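DR2417 (PDB 4XWW) probably degrades RNA from its 5' end as a metal-dependent exonuclease of the metallo-beta-lactamase superfamily, and may also cut internally and help to mature rRNA. Local coordinates at residues Ser221-Glu224 and Ile225-Leu229; Glu230-Ile233 and Lys234-Gly238; Val249-Ile252 and Gln253-Asp257; Met286-Pro289 and Glu290-Thr294. All coordinates share one frame; numbering follows the deposited sequence.

Interaction 1 (Ser221-Glu224 and Ile225-Leu229)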
loop_
_atom_site.group_PDB
_atom_site.type_symbol
_atom_site.label_atom_id
_atom_site.label_comp_id
_atom_site.label_asym_id
_atom_site.label_seq_id
_atom_site.Cartn_x
_atom_site.Cartn_y
_atom_site.Cartn_z
ATOM N N SER A 221 -19.122 -11.299 -15.232
ATOM C CA SER A 221 -20.016 -10.412 -15.976
ATOM C C SER A 221 -20.685 -9.354 -15.100
ATOM O O SER A 221 -21.046 -9.646 -13.943
ATOM C CB SER A 221 -21.099 -11.247 -16.653
ATOM O OG SER A 221 -22.044 -10.433 -17.299
ATOM N N GLU A 222 -20.915 -8.159 -15.650
ATOM C CA GLU A 222 -21.696 -7.162 -14.917
ATOM C C GLU A 222 -23.119 -7.650 -14.630
ATOM O O GLU A 222 -23.740 -7.218 -13.651
ATOM C CB GLU A 222 -21.739 -5.829 -15.643
ATOM C CG GLU A 222 -20.426 -5.064 -15.594
ATOM C CD GLU A 222 -20.029 -4.601 -14.193
ATOM O OE1 GLU A 222 -20.924 -4.292 -13.374
ATOM O OE2 GLU A 222 -18.812 -4.528 -13.920
ATOM N N ALA A 223 -23.631 -8.580 -15.432
ATOM C CA ALA A 223 -24.981 -9.055 -15.163
ATOM C C ALA A 223 -25.001 -9.879 -13.869
ATOM O O ALA A 223 -25.961 -9.814 -13.109
ATOM C CB ALA A 223 -25.533 -9.858 -16.353
ATOM N N GLU A 224 -23.930 -10.625 -13.611
ATOM C CA GLU A 224 -23.836 -11.400 -12.381
ATOM C C GLU A 224 -23.676 -10.482 -11.175
ATOM O O GLU A 224 -24.301 -10.691 -10.140
ATOM C CB GLU A 224 -22.662 -12.382 -12.428
ATOM C CG GLU A 224 -22.645 -13.292 -11.210
ATOM C CD GLU A 224 -21.279 -13.861 -10.895
ATOM O OE1 GLU A 224 -20.457 -14.001 -11.823
ATOM O OE2 GLU A 224 -21.039 -14.172 -9.711
ATOM N N ILE A 225 -22.821 -9.469 -11.306
ATOM C CA ILE A 225 -22.650 -8.501 -10.218
ATOM C C ILE A 225 -23.986 -7.805 -9.915
ATOM O O ILE A 225 -24.319 -7.607 -8.760
ATOM C CB ILE A 225 -21.580 -7.432 -10.559
ATOM C CG1 ILE A 225 -20.245 -8.093 -10.923
ATOM C CG2 ILE A 225 -21.429 -6.421 -9.400
ATOM C CD1 ILE A 225 -19.727 -9.118 -9.906
ATOM N N ALA A 226 -24.750 -7.441 -10.944
ATOM C CA ALA A 226 -26.060 -6.807 -10.728
ATOM C C ALA A 226 -27.016 -7.734 -9.974
ATOM O O ALA A 226 -27.727 -7.297 -9.054
ATOM C CB ALA A 226 -26.674 -6.377 -12.075
ATOM N N ARG A 227 -27.034 -9.009 -10.359
ATOM C CA ARG A 227 -27.853 -10.000 -9.653
ATOM C C ARG A 227 -27.442 -10.100 -8.182
ATOM O O ARG A 227 -28.288 -10.145 -7.270
ATOM C CB ARG A 227 -27.742 -11.375 -10.319
ATOM C CG ARG A 227 -28.541 -11.509 -11.609
ATOM C CD ARG A 227 -28.652 -12.973 -12.022
ATOM N NE ARG A 227 -27.350 -13.540 -12.362
ATOM C CZ ARG A 227 -26.798 -13.444 -13.565
ATOM N NH1 ARG A 227 -27.443 -12.807 -14.538
ATOM N NH2 ARG A 227 -25.607 -13.977 -13.795
ATOM N N ASN A 228 -26.137 -10.134 -7.953
ATOM C CA ASN A 228 -25.622 -10.225 -6.591
ATOM C C ASN A 228 -25.988 -8.998 -5.747
ATOM O O ASN A 228 -26.370 -9.130 -4.565
ATOM C CB ASN A 228 -24.105 -10.417 -6.616
ATOM C CG ASN A 228 -23.701 -11.770 -7.170
ATOM O OD1 ASN A 228 -24.549 -12.629 -7.397
ATOM N ND2 ASN A 228 -22.394 -11.981 -7.353
ATOM N N LEU A 229 -25.859 -7.816 -6.351
ATOM C CA LEU A 229 -26.213 -6.574 -5.670
ATOM C C LEU A 229 -27.697 -6.553 -5.346
ATOM O O LEU A 229 -28.074 -6.146 -4.257
ATOM C CB LEU A 229 -25.815 -5.344 -6.495
ATOM C CG LEU A 229 -24.309 -5.043 -6.463
ATOM C CD1 LEU A 229 -23.961 -3.980 -7.523
ATOM C CD2 LEU A 229 -23.847 -4.607 -5.036
#
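Glu222 O takes the amide of Ala226 in a 2.9 Å hydrogen bond to its N, and Glu224 O holds Asn228 N just as closely, so the first turns of helix 222-234 are closed by ordinary i to i+4 bonds. Ser221 stands at the N-cap. Its OG accepts from Ala223 N at 3.1 Å while its carbonyl takes Ile225 N, and OG also bonds Asp179; a small hydroxyl residue suits this place because it can curl forward to Ala223 N, an amide of the first turn with no preceding helical carbonyl. Beyond the backbone, Asn228 ND2 gives only a weak bond to Glu224 OE2, 3.5 Å long, with amide and carboxylate nearly perpendicular (82°). The stronger partner of ND2 is Arg375 O, while Arg375 NE makes a long, weak ion pair with Glu224 OE2. Arg227 does not form a salt bridge with Glu224. Its chain bends at chi3 (-65°), folding the guanidinium back along the helix until one face lies over Ala223 O and Glu224 CA, with NH2 3.4 Å from that CA; a long, flexible side chain can lie flat here on the exposed side. Ala226 CB, 3.4 Å from Glu222 O, keeps that side of the turn slim. On the buried side Ile225 packs against Ala378, part of the predicted substrate site, and Glu222 OE1 forms a salt bridge with Arg251 NE. The helix thus lies against helix 249-261, with Ala226 on Asn254 and Leu229 on Ile255 and Leu258.

Interaction 2 (Glu230-Ile233 and Lys234-Gly238)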
loop_
_atom_site.group_PDB
_atom_site.type_symbol
_atom_site.label_atom_id
_atom_site.label_comp_id
_atom_site.label_asym_id
_atom_site.label_seq_id
_atom_site.Cartn_x
_atom_site.Cartn_y
_atom_site.Cartn_z
ATOM N N GLU A 230 -28.543 -7.000 -6.277
ATOM C CA GLU A 230 -29.973 -6.968 -6.001
ATOM C C GLU A 230 -30.330 -7.901 -4.844
ATOM O O GLU A 230 -31.160 -7.555 -3.997
ATOM C CB GLU A 230 -30.790 -7.327 -7.255
ATOM C CG GLU A 230 -32.305 -7.181 -7.023
ATOM C CD GLU A 230 -33.101 -7.065 -8.312
ATOM O OE1 GLU A 230 -32.609 -7.527 -9.358
ATOM O OE2 GLU A 230 -34.206 -6.486 -8.271
ATOM N N GLU A 231 -29.674 -9.061 -4.776
ATOM C CA GLU A 231 -29.948 -10.010 -3.706
ATOM C C GLU A 231 -29.570 -9.413 -2.347
ATOM O O GLU A 231 -30.337 -9.502 -1.392
ATOM C CB GLU A 231 -29.199 -11.330 -3.949
ATOM C CG GLU A 231 -29.498 -12.438 -2.924
ATOM C CD GLU A 231 -28.806 -13.757 -3.258
ATOM O OE1 GLU A 231 -27.587 -13.738 -3.533
ATOM O OE2 GLU A 231 -29.483 -14.811 -3.261
ATOM N N ILE A 232 -28.396 -8.790 -2.268
ATOM C CA ILE A 232 -27.965 -8.129 -1.048
ATOM C C ILE A 232 -28.905 -6.982 -0.654
ATOM O O ILE A 232 -29.378 -6.914 0.480
ATOM C CB ILE A 232 -26.522 -7.619 -1.211
ATOM C CG1 ILE A 232 -25.573 -8.816 -1.326
ATOM C CG2 ILE A 232 -26.133 -6.702 -0.038
ATOM C CD1 ILE A 232 -24.222 -8.478 -1.907
ATOM N N ILE A 233 -29.195 -6.097 -1.599
ATOM C CA ILE A 233 -29.957 -4.891 -1.298
ATOM C C ILE A 233 -31.394 -5.238 -0.910
ATOM O O ILE A 233 -31.945 -4.648 0.027
ATOM C CB ILE A 233 -29.864 -3.905 -2.490
ATOM C CG1 ILE A 233 -28.417 -3.375 -2.525
ATOM C CG2 ILE A 233 -30.901 -2.775 -2.380
ATOM C CD1 ILE A 233 -28.037 -2.589 -3.759
ATOM N N LYS A 234 -31.978 -6.229 -1.580
ATOM C CA LYS A 234 -33.328 -6.688 -1.241
ATOM C C LYS A 234 -33.408 -7.090 0.228
ATOM O O LYS A 234 -34.437 -6.902 0.886
ATOM C CB LYS A 234 -33.726 -7.861 -2.132
ATOM C CG LYS A 234 -35.097 -8.430 -1.844
ATOM C CD LYS A 234 -35.431 -9.503 -2.861
ATOM C CE LYS A 234 -36.796 -10.109 -2.589
ATOM N NZ LYS A 234 -37.096 -11.200 -3.558
ATOM N N GLY A 235 -32.301 -7.607 0.744
ATOM C CA GLY A 235 -32.226 -8.038 2.128
ATOM C C GLY A 235 -31.847 -6.976 3.152
ATOM O O GLY A 235 -31.870 -7.252 4.368
ATOM N N CYS A 236 -31.498 -5.773 2.697
ATOM C CA CYS A 236 -31.099 -4.704 3.627
ATOM C C CYS A 236 -32.289 -4.064 4.316
ATOM O O CYS A 236 -33.224 -3.618 3.662
ATOM C CB CYS A 236 -30.283 -3.635 2.908
ATOM S SG CYS A 236 -28.665 -4.253 2.410
ATOM N N ARG A 237 -32.241 -4.044 5.652
ATOM C CA ARG A 237 -33.354 -3.611 6.482
ATOM C C ARG A 237 -33.489 -2.095 6.495
ATOM O O ARG A 237 -34.591 -1.561 6.672
ATOM C CB ARG A 237 -33.162 -4.138 7.915
ATOM C CG ARG A 237 -34.315 -3.899 8.866
ATOM C CD ARG A 237 -33.950 -4.399 10.263
ATOM N NE ARG A 237 -34.962 -4.061 11.258
ATOM C CZ ARG A 237 -35.581 -4.951 12.028
ATOM N NH1 ARG A 237 -35.290 -6.241 11.918
ATOM N NH2 ARG A 237 -36.486 -4.551 12.913
ATOM N N GLY A 238 -32.367 -1.401 6.306
ATOM C CA GLY A 238 -32.361 0.044 6.457
ATOM C C GLY A 238 -31.828 0.761 5.225
ATOM O O GLY A 238 -31.989 0.297 4.097
#
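Lys234 N donates to Glu230 O over 2.9 Å, the last strong i to i+4 bond at the C-terminal end of helix 222-234, and after it the pattern tightens. Gly235 N is shared weakly between two carbonyls, Glu231 O at 3.5 Å and Ile232 O at 3.0 Å. Cys236 N then bonds Ile233 O, three residues back, at 2.9 Å; the N-H points well at the oxygen (157°), but the nitrogen stands 64° out of the carbonyl plane. Gly235 keeps a nearly helical backbone, and Cys236 turns the chain into an extended course. This is the helix-to-strand passage of an alpha/beta layer: the chain leaves the helix and soon enters strand 240-243 in the parallel sheet of the beta-CASP region. Cys236 directs its CB back at the helix. With SG set anti to its own carbonyl carbon (chi1 -69°), the sulfur lies 3.4 Å from Ile232 O and 4.3 Å from Ile232 CG2, and CB is 3.5 Å from Ile233 O. A small thiol side chain fits beside the final turn and also touches Thr339. Ile233, branched and buried, fills the inner side against Ile341 and Leu258, whereas Ile232 packs on Tyr374 and Val376. Lys234 rests its CB 3.2 Å from Glu230 O, and its fully extended chain carries the amine away into an exposed position, as suits a charged residue. Glu230 OE1 forms a salt bridge with Arg261 NH2, and its OE2 accepts a hydrogen bond from Gln262 NE2.

Interaction 3 (Val249-Ile252 and Gln253-Asp257)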
loop_
_atom_site.group_PDB
_atom_site.type_symbol
_atom_site.label_atom_id
_atom_site.label_comp_id
_atom_site.label_asym_id
_atom_site.label_seq_id
_atom_site.Cartn_x
_atom_site.Cartn_y
_atom_site.Cartn_z
ATOM N N VAL A 249 -20.583 3.347 -15.581
ATOM C CA VAL A 249 -21.949 3.610 -15.990
ATOM C C VAL A 249 -22.808 2.357 -16.038
ATOM O O VAL A 249 -23.963 2.415 -15.630
ATOM C CB VAL A 249 -21.999 4.303 -17.373
ATOM C CG1 VAL A 249 -23.433 4.628 -17.727
ATOM C CG2 VAL A 249 -21.146 5.586 -17.349
ATOM N N TYR A 250 -22.277 1.236 -16.534
ATOM C CA TYR A 250 -23.093 0.011 -16.531
ATOM C C TYR A 250 -23.512 -0.400 -15.115
ATOM O O TYR A 250 -24.686 -0.679 -14.859
ATOM C CB TYR A 250 -22.359 -1.164 -17.165
ATOM C CG TYR A 250 -21.919 -0.945 -18.585
ATOM C CD1 TYR A 250 -22.737 -0.287 -19.512
ATOM C CD2 TYR A 250 -20.685 -1.405 -19.008
ATOM C CE1 TYR A 250 -22.301 -0.094 -20.839
ATOM C CE2 TYR A 250 -20.257 -1.229 -20.304
ATOM C CZ TYR A 250 -21.057 -0.580 -21.213
ATOM O OH TYR A 250 -20.577 -0.422 -22.491
ATOM N N ARG A 251 -22.526 -0.493 -14.230
ATOM C CA ARG A 251 -22.750 -0.796 -12.808
ATOM C C ARG A 251 -23.812 0.119 -12.192
ATOM O O ARG A 251 -24.770 -0.348 -11.550
ATOM C CB ARG A 251 -21.429 -0.664 -12.049
ATOM C CG ARG A 251 -21.453 -1.061 -10.544
ATOM C CD ARG A 251 -21.304 -2.570 -10.313
ATOM N NE ARG A 251 -20.172 -3.148 -11.028
ATOM C CZ ARG A 251 -18.907 -3.150 -10.610
ATOM N NH1 ARG A 251 -18.576 -2.625 -9.415
ATOM N NH2 ARG A 251 -17.977 -3.716 -11.385
ATOM N N ILE A 252 -23.642 1.423 -12.378
ATOM C CA ILE A 252 -24.569 2.377 -11.791
ATOM C C ILE A 252 -25.961 2.246 -12.411
ATOM O O ILE A 252 -26.960 2.270 -11.700
ATOM C CB ILE A 252 -24.050 3.812 -11.927
ATOM C CG1 ILE A 252 -22.755 3.947 -11.114
ATOM C CG2 ILE A 252 -25.084 4.785 -11.408
ATOM C CD1 ILE A 252 -21.976 5.241 -11.350
ATOM N N GLN A 253 -26.044 2.089 -13.727
ATOM C CA GLN A 253 -27.364 1.939 -14.345
ATOM C C GLN A 253 -28.073 0.702 -13.793
ATOM O O GLN A 253 -29.257 0.746 -13.452
ATOM C CB GLN A 253 -27.270 1.828 -15.868
ATOM C CG GLN A 253 -28.630 1.565 -16.525
ATOM C CD GLN A 253 -29.559 2.772 -16.467
ATOM O OE1 GLN A 253 -29.126 3.912 -16.639
ATOM N NE2 GLN A 253 -30.852 2.521 -16.261
ATOM N N ASN A 254 -27.343 -0.398 -13.692
ATOM C CA ASN A 254 -27.946 -1.615 -13.150
ATOM C C ASN A 254 -28.401 -1.419 -11.701
ATOM O O ASN A 254 -29.427 -1.956 -11.294
ATOM C CB ASN A 254 -26.968 -2.789 -13.273
ATOM C CG ASN A 254 -26.741 -3.211 -14.723
ATOM O OD1 ASN A 254 -27.599 -3.004 -15.592
ATOM N ND2 ASN A 254 -25.598 -3.835 -14.981
ATOM N N ILE A 255 -27.675 -0.602 -10.944
ATOM C CA ILE A 255 -28.092 -0.278 -9.583
ATOM C C ILE A 255 -29.365 0.589 -9.596
ATOM O O ILE A 255 -30.260 0.402 -8.772
ATOM C CB ILE A 255 -26.954 0.427 -8.812
ATOM C CG1 ILE A 255 -25.805 -0.568 -8.588
ATOM C CG2 ILE A 255 -27.479 1.079 -7.518
ATOM C CD1 ILE A 255 -24.485 0.121 -8.299
ATOM N N LEU A 256 -29.451 1.526 -10.534
ATOM C CA LEU A 256 -30.664 2.342 -10.648
ATOM C C LEU A 256 -31.877 1.454 -10.894
ATOM O O LEU A 256 -32.931 1.628 -10.280
ATOM C CB LEU A 256 -30.542 3.373 -11.770
ATOM C CG LEU A 256 -29.358 4.332 -11.656
ATOM C CD1 LEU A 256 -29.434 5.398 -12.775
ATOM C CD2 LEU A 256 -29.280 4.982 -10.284
ATOM N N ASP A 257 -31.707 0.479 -11.779
ATOM C CA ASP A 257 -32.829 -0.373 -12.132
ATOM C C ASP A 257 -33.213 -1.309 -10.988
ATOM O O ASP A 257 -34.395 -1.474 -10.701
ATOM C CB ASP A 257 -32.519 -1.156 -13.405
ATOM C CG ASP A 257 -32.530 -0.265 -14.651
ATOM O OD1 ASP A 257 -33.374 0.654 -14.734
ATOM O OD2 ASP A 257 -31.673 -0.463 -15.530
#
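Gln253 N donates to Val249 O, 2.8 Å away, and its CB sits 3.4 Å from the same oxygen. Its chain bends at chi2 (71°), and NE2 reaches one turn on to Asp257 OD2 in a straight bond of 3.2 Å; the carboxylate oxygen is met from above its plane. An amide suits this place because its other end, OE1, accepts from Asn287 N. Asn254 N bonds Tyr250 O. With CG anti to the carbonyl carbon (chi1 -69°), its short side chain lies close to the helix, CG 3.3 Å from Tyr250 O; ND2 donates to Val182 O. Ile255 lays CG1 only 3.1 Å from Arg251 O, the carbonyl that also takes its amide, and CD1 meets Arg251 CG at 4.0 Å, an apolar touch on the aliphatic part of the arginine. Leu256 brings CG to 4.3 Å from Ile252 CG2; these two branched residues form an apolar strip facing strand 265-269, through Val266 and Met268. Asp257 adds a further backbone bond to Gln253 O. The buried charge of Arg251 is probably balanced by Glu222, with NH1 also bonded to Ser343 OG and His377 ND1. This is a helix of an alpha/beta layer, packed by Ile252 and Leu256 on the parallel sheet of the beta-CASP domain, with Arg251 near its start beside the predicted substrate site.

Interaction 4 (Met286-Pro289 and Glu290-Thr294)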
loop_
_atom_site.group_PDB
_atom_site.type_symbol
_atom_site.label_atom_id
_atom_site.label_comp_id
_atom_site.label_asym_id
_atom_site.label_seq_id
_atom_site.Cartn_x
_atom_site.Cartn_y
_atom_site.Cartn_z
ATOM N N MET A 286 -27.126 6.373 -19.716
ATOM C CA MET A 286 -27.750 6.288 -18.399
ATOM C C MET A 286 -29.167 6.820 -18.463
ATOM O O MET A 286 -29.395 7.930 -18.939
ATOM C CB MET A 286 -26.949 7.061 -17.358
ATOM C CG MET A 286 -27.407 6.804 -15.917
ATOM S SD MET A 286 -26.504 7.795 -14.711
ATOM C CE MET A 286 -24.931 6.903 -14.673
ATOM N N ASN A 287 -30.108 6.023 -17.965
ATOM C CA ASN A 287 -31.520 6.355 -18.007
ATOM C C ASN A 287 -32.191 5.985 -16.688
ATOM O O ASN A 287 -32.645 4.863 -16.505
ATOM C CB ASN A 287 -32.196 5.639 -19.180
ATOM C CG ASN A 287 -31.562 5.985 -20.516
ATOM O OD1 ASN A 287 -31.874 7.021 -21.105
ATOM N ND2 ASN A 287 -30.666 5.124 -20.999
ATOM N N PRO A 288 -32.226 6.929 -15.749
ATOM C CA PRO A 288 -32.811 6.652 -14.436
ATOM C C PRO A 288 -34.307 6.405 -14.577
ATOM O O PRO A 288 -35.000 7.227 -15.170
ATOM C CB PRO A 288 -32.529 7.931 -13.632
ATOM C CG PRO A 288 -31.476 8.663 -14.407
ATOM C CD PRO A 288 -31.662 8.283 -15.837
ATOM N N PRO A 289 -34.791 5.275 -14.051
ATOM C CA PRO A 289 -36.205 4.912 -14.174
ATOM C C PRO A 289 -37.091 5.834 -13.335
ATOM O O PRO A 289 -38.274 6.005 -13.629
ATOM C CB PRO A 289 -36.248 3.466 -13.667
ATOM C CG PRO A 289 -34.996 3.292 -12.856
ATOM C CD PRO A 289 -33.980 4.199 -13.454
ATOM N N GLU A 290 -36.516 6.403 -12.283
ATOM C CA GLU A 290 -37.152 7.479 -11.533
ATOM C C GLU A 290 -36.132 8.587 -11.354
ATOM O O GLU A 290 -34.931 8.311 -11.290
ATOM C CB GLU A 290 -37.654 7.005 -10.163
ATOM C CG GLU A 290 -38.746 5.954 -10.204
ATOM C CD GLU A 290 -39.159 5.496 -8.812
ATOM O OE1 GLU A 290 -38.640 4.460 -8.338
ATOM O OE2 GLU A 290 -40.001 6.175 -8.190
ATOM N N PRO A 291 -36.600 9.840 -11.259
ATOM C CA PRO A 291 -35.685 10.962 -11.024
ATOM C C PRO A 291 -34.781 10.777 -9.801
ATOM O O PRO A 291 -35.238 10.265 -8.768
ATOM C CB PRO A 291 -36.634 12.135 -10.813
ATOM C CG PRO A 291 -37.835 11.783 -11.671
ATOM C CD PRO A 291 -37.973 10.294 -11.583
ATOM N N PHE A 292 -33.515 11.174 -9.917
ATOM C CA PHE A 292 -32.654 11.289 -8.738
ATOM C C PHE A 292 -33.271 12.226 -7.705
ATOM O O PHE A 292 -33.924 13.216 -8.059
ATOM C CB PHE A 292 -31.267 11.811 -9.117
ATOM C CG PHE A 292 -30.506 10.907 -10.033
ATOM C CD1 PHE A 292 -30.360 9.559 -9.745
ATOM C CD2 PHE A 292 -29.936 11.407 -11.182
ATOM C CE1 PHE A 292 -29.650 8.727 -10.609
ATOM C CE2 PHE A 292 -29.230 10.580 -12.047
ATOM C CZ PHE A 292 -29.088 9.242 -11.757
ATOM N N LEU A 293 -33.062 11.917 -6.428
ATOM C CA LEU A 293 -33.470 12.794 -5.331
ATOM C C LEU A 293 -32.246 13.369 -4.625
ATOM O O LEU A 293 -31.143 12.850 -4.780
ATOM C CB LEU A 293 -34.339 12.039 -4.318
ATOM C CG LEU A 293 -35.723 11.529 -4.709
ATOM C CD1 LEU A 293 -36.424 10.912 -3.500
ATOM C CD2 LEU A 293 -36.561 12.645 -5.283
ATOM N N THR A 294 -32.443 14.433 -3.850
ATOM C CA THR A 294 -31.376 14.967 -3.013
ATOM C C THR A 294 -31.422 14.312 -1.646
ATOM O O THR A 294 -32.414 13.686 -1.280
ATOM C CB THR A 294 -31.477 16.484 -2.808
ATOM O OG1 THR A 294 -32.687 16.784 -2.110
ATOM C CG2 THR A 294 -31.463 17.209 -4.140
#
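Phe292 and Pro288 make an apolar side-chain contact round a proline-rich surface loop of the beta-CASP domain, the connection between helix 271-282 and helix 295-298. No hydrogen bond joins the segments 286-289 and 290-294, so across this bend it is packing that brings the side chains together. Pro288, Pro289 and Pro291 stiffen the chain, since each ring fixes its own phi and has no amide hydrogen to offer. Pro288 and Pro291 are extended, whereas Pro289 takes a helical psi of -26° and turns the chain. Glu290 follows in an extended conformation and carries the chain on past the bend. Its CB points away from the first segment, though CG stays 3.5 Å from Pro289 O; its OE1 bonds His260 ND1, while OE2 has a long, weak ion pair with Arg265. Elsewhere the loop is fastened by Pro291 O to Arg265 NH2. Phe292 sets CG anti to its carbonyl carbon (chi1 -63°), which swings the ring back toward Pro288 and Met286; the ring also packs on Gln281, Leu256 and Met268. A flat aromatic suits this place because it can offer a face to the proline and an edge to the sulfur. Met286, flexible and buried, packs on Ala277 and Ala280 and sends its SD to the ring edge, 4.2 Å from Phe292 CZ and near the ring plane. Pro288 crosses the ring at about a right angle, with CB over one face near the rim and CG 3.6 Å from Phe292 CZ.

From the N terminus onward the four contacts follow in series; none nests or crosses. Interaction 1 opens helix 222-234 and interaction 2 closes it, their centres 14 Å apart, after which the chain enters strand 240-243. Interaction 3 forms the first two turns of helix 249-261, which returns alongside, so that interactions 1 and 3 touch through packing and a salt bridge and join the two helices near the predicted substrate site. Interaction 4 bends the later loop 286-294 against interaction 3, through a probable hydrogen bond and packing. It does not touch interactions 1 or 2, so helix 249-261 is the link between loop and first helix.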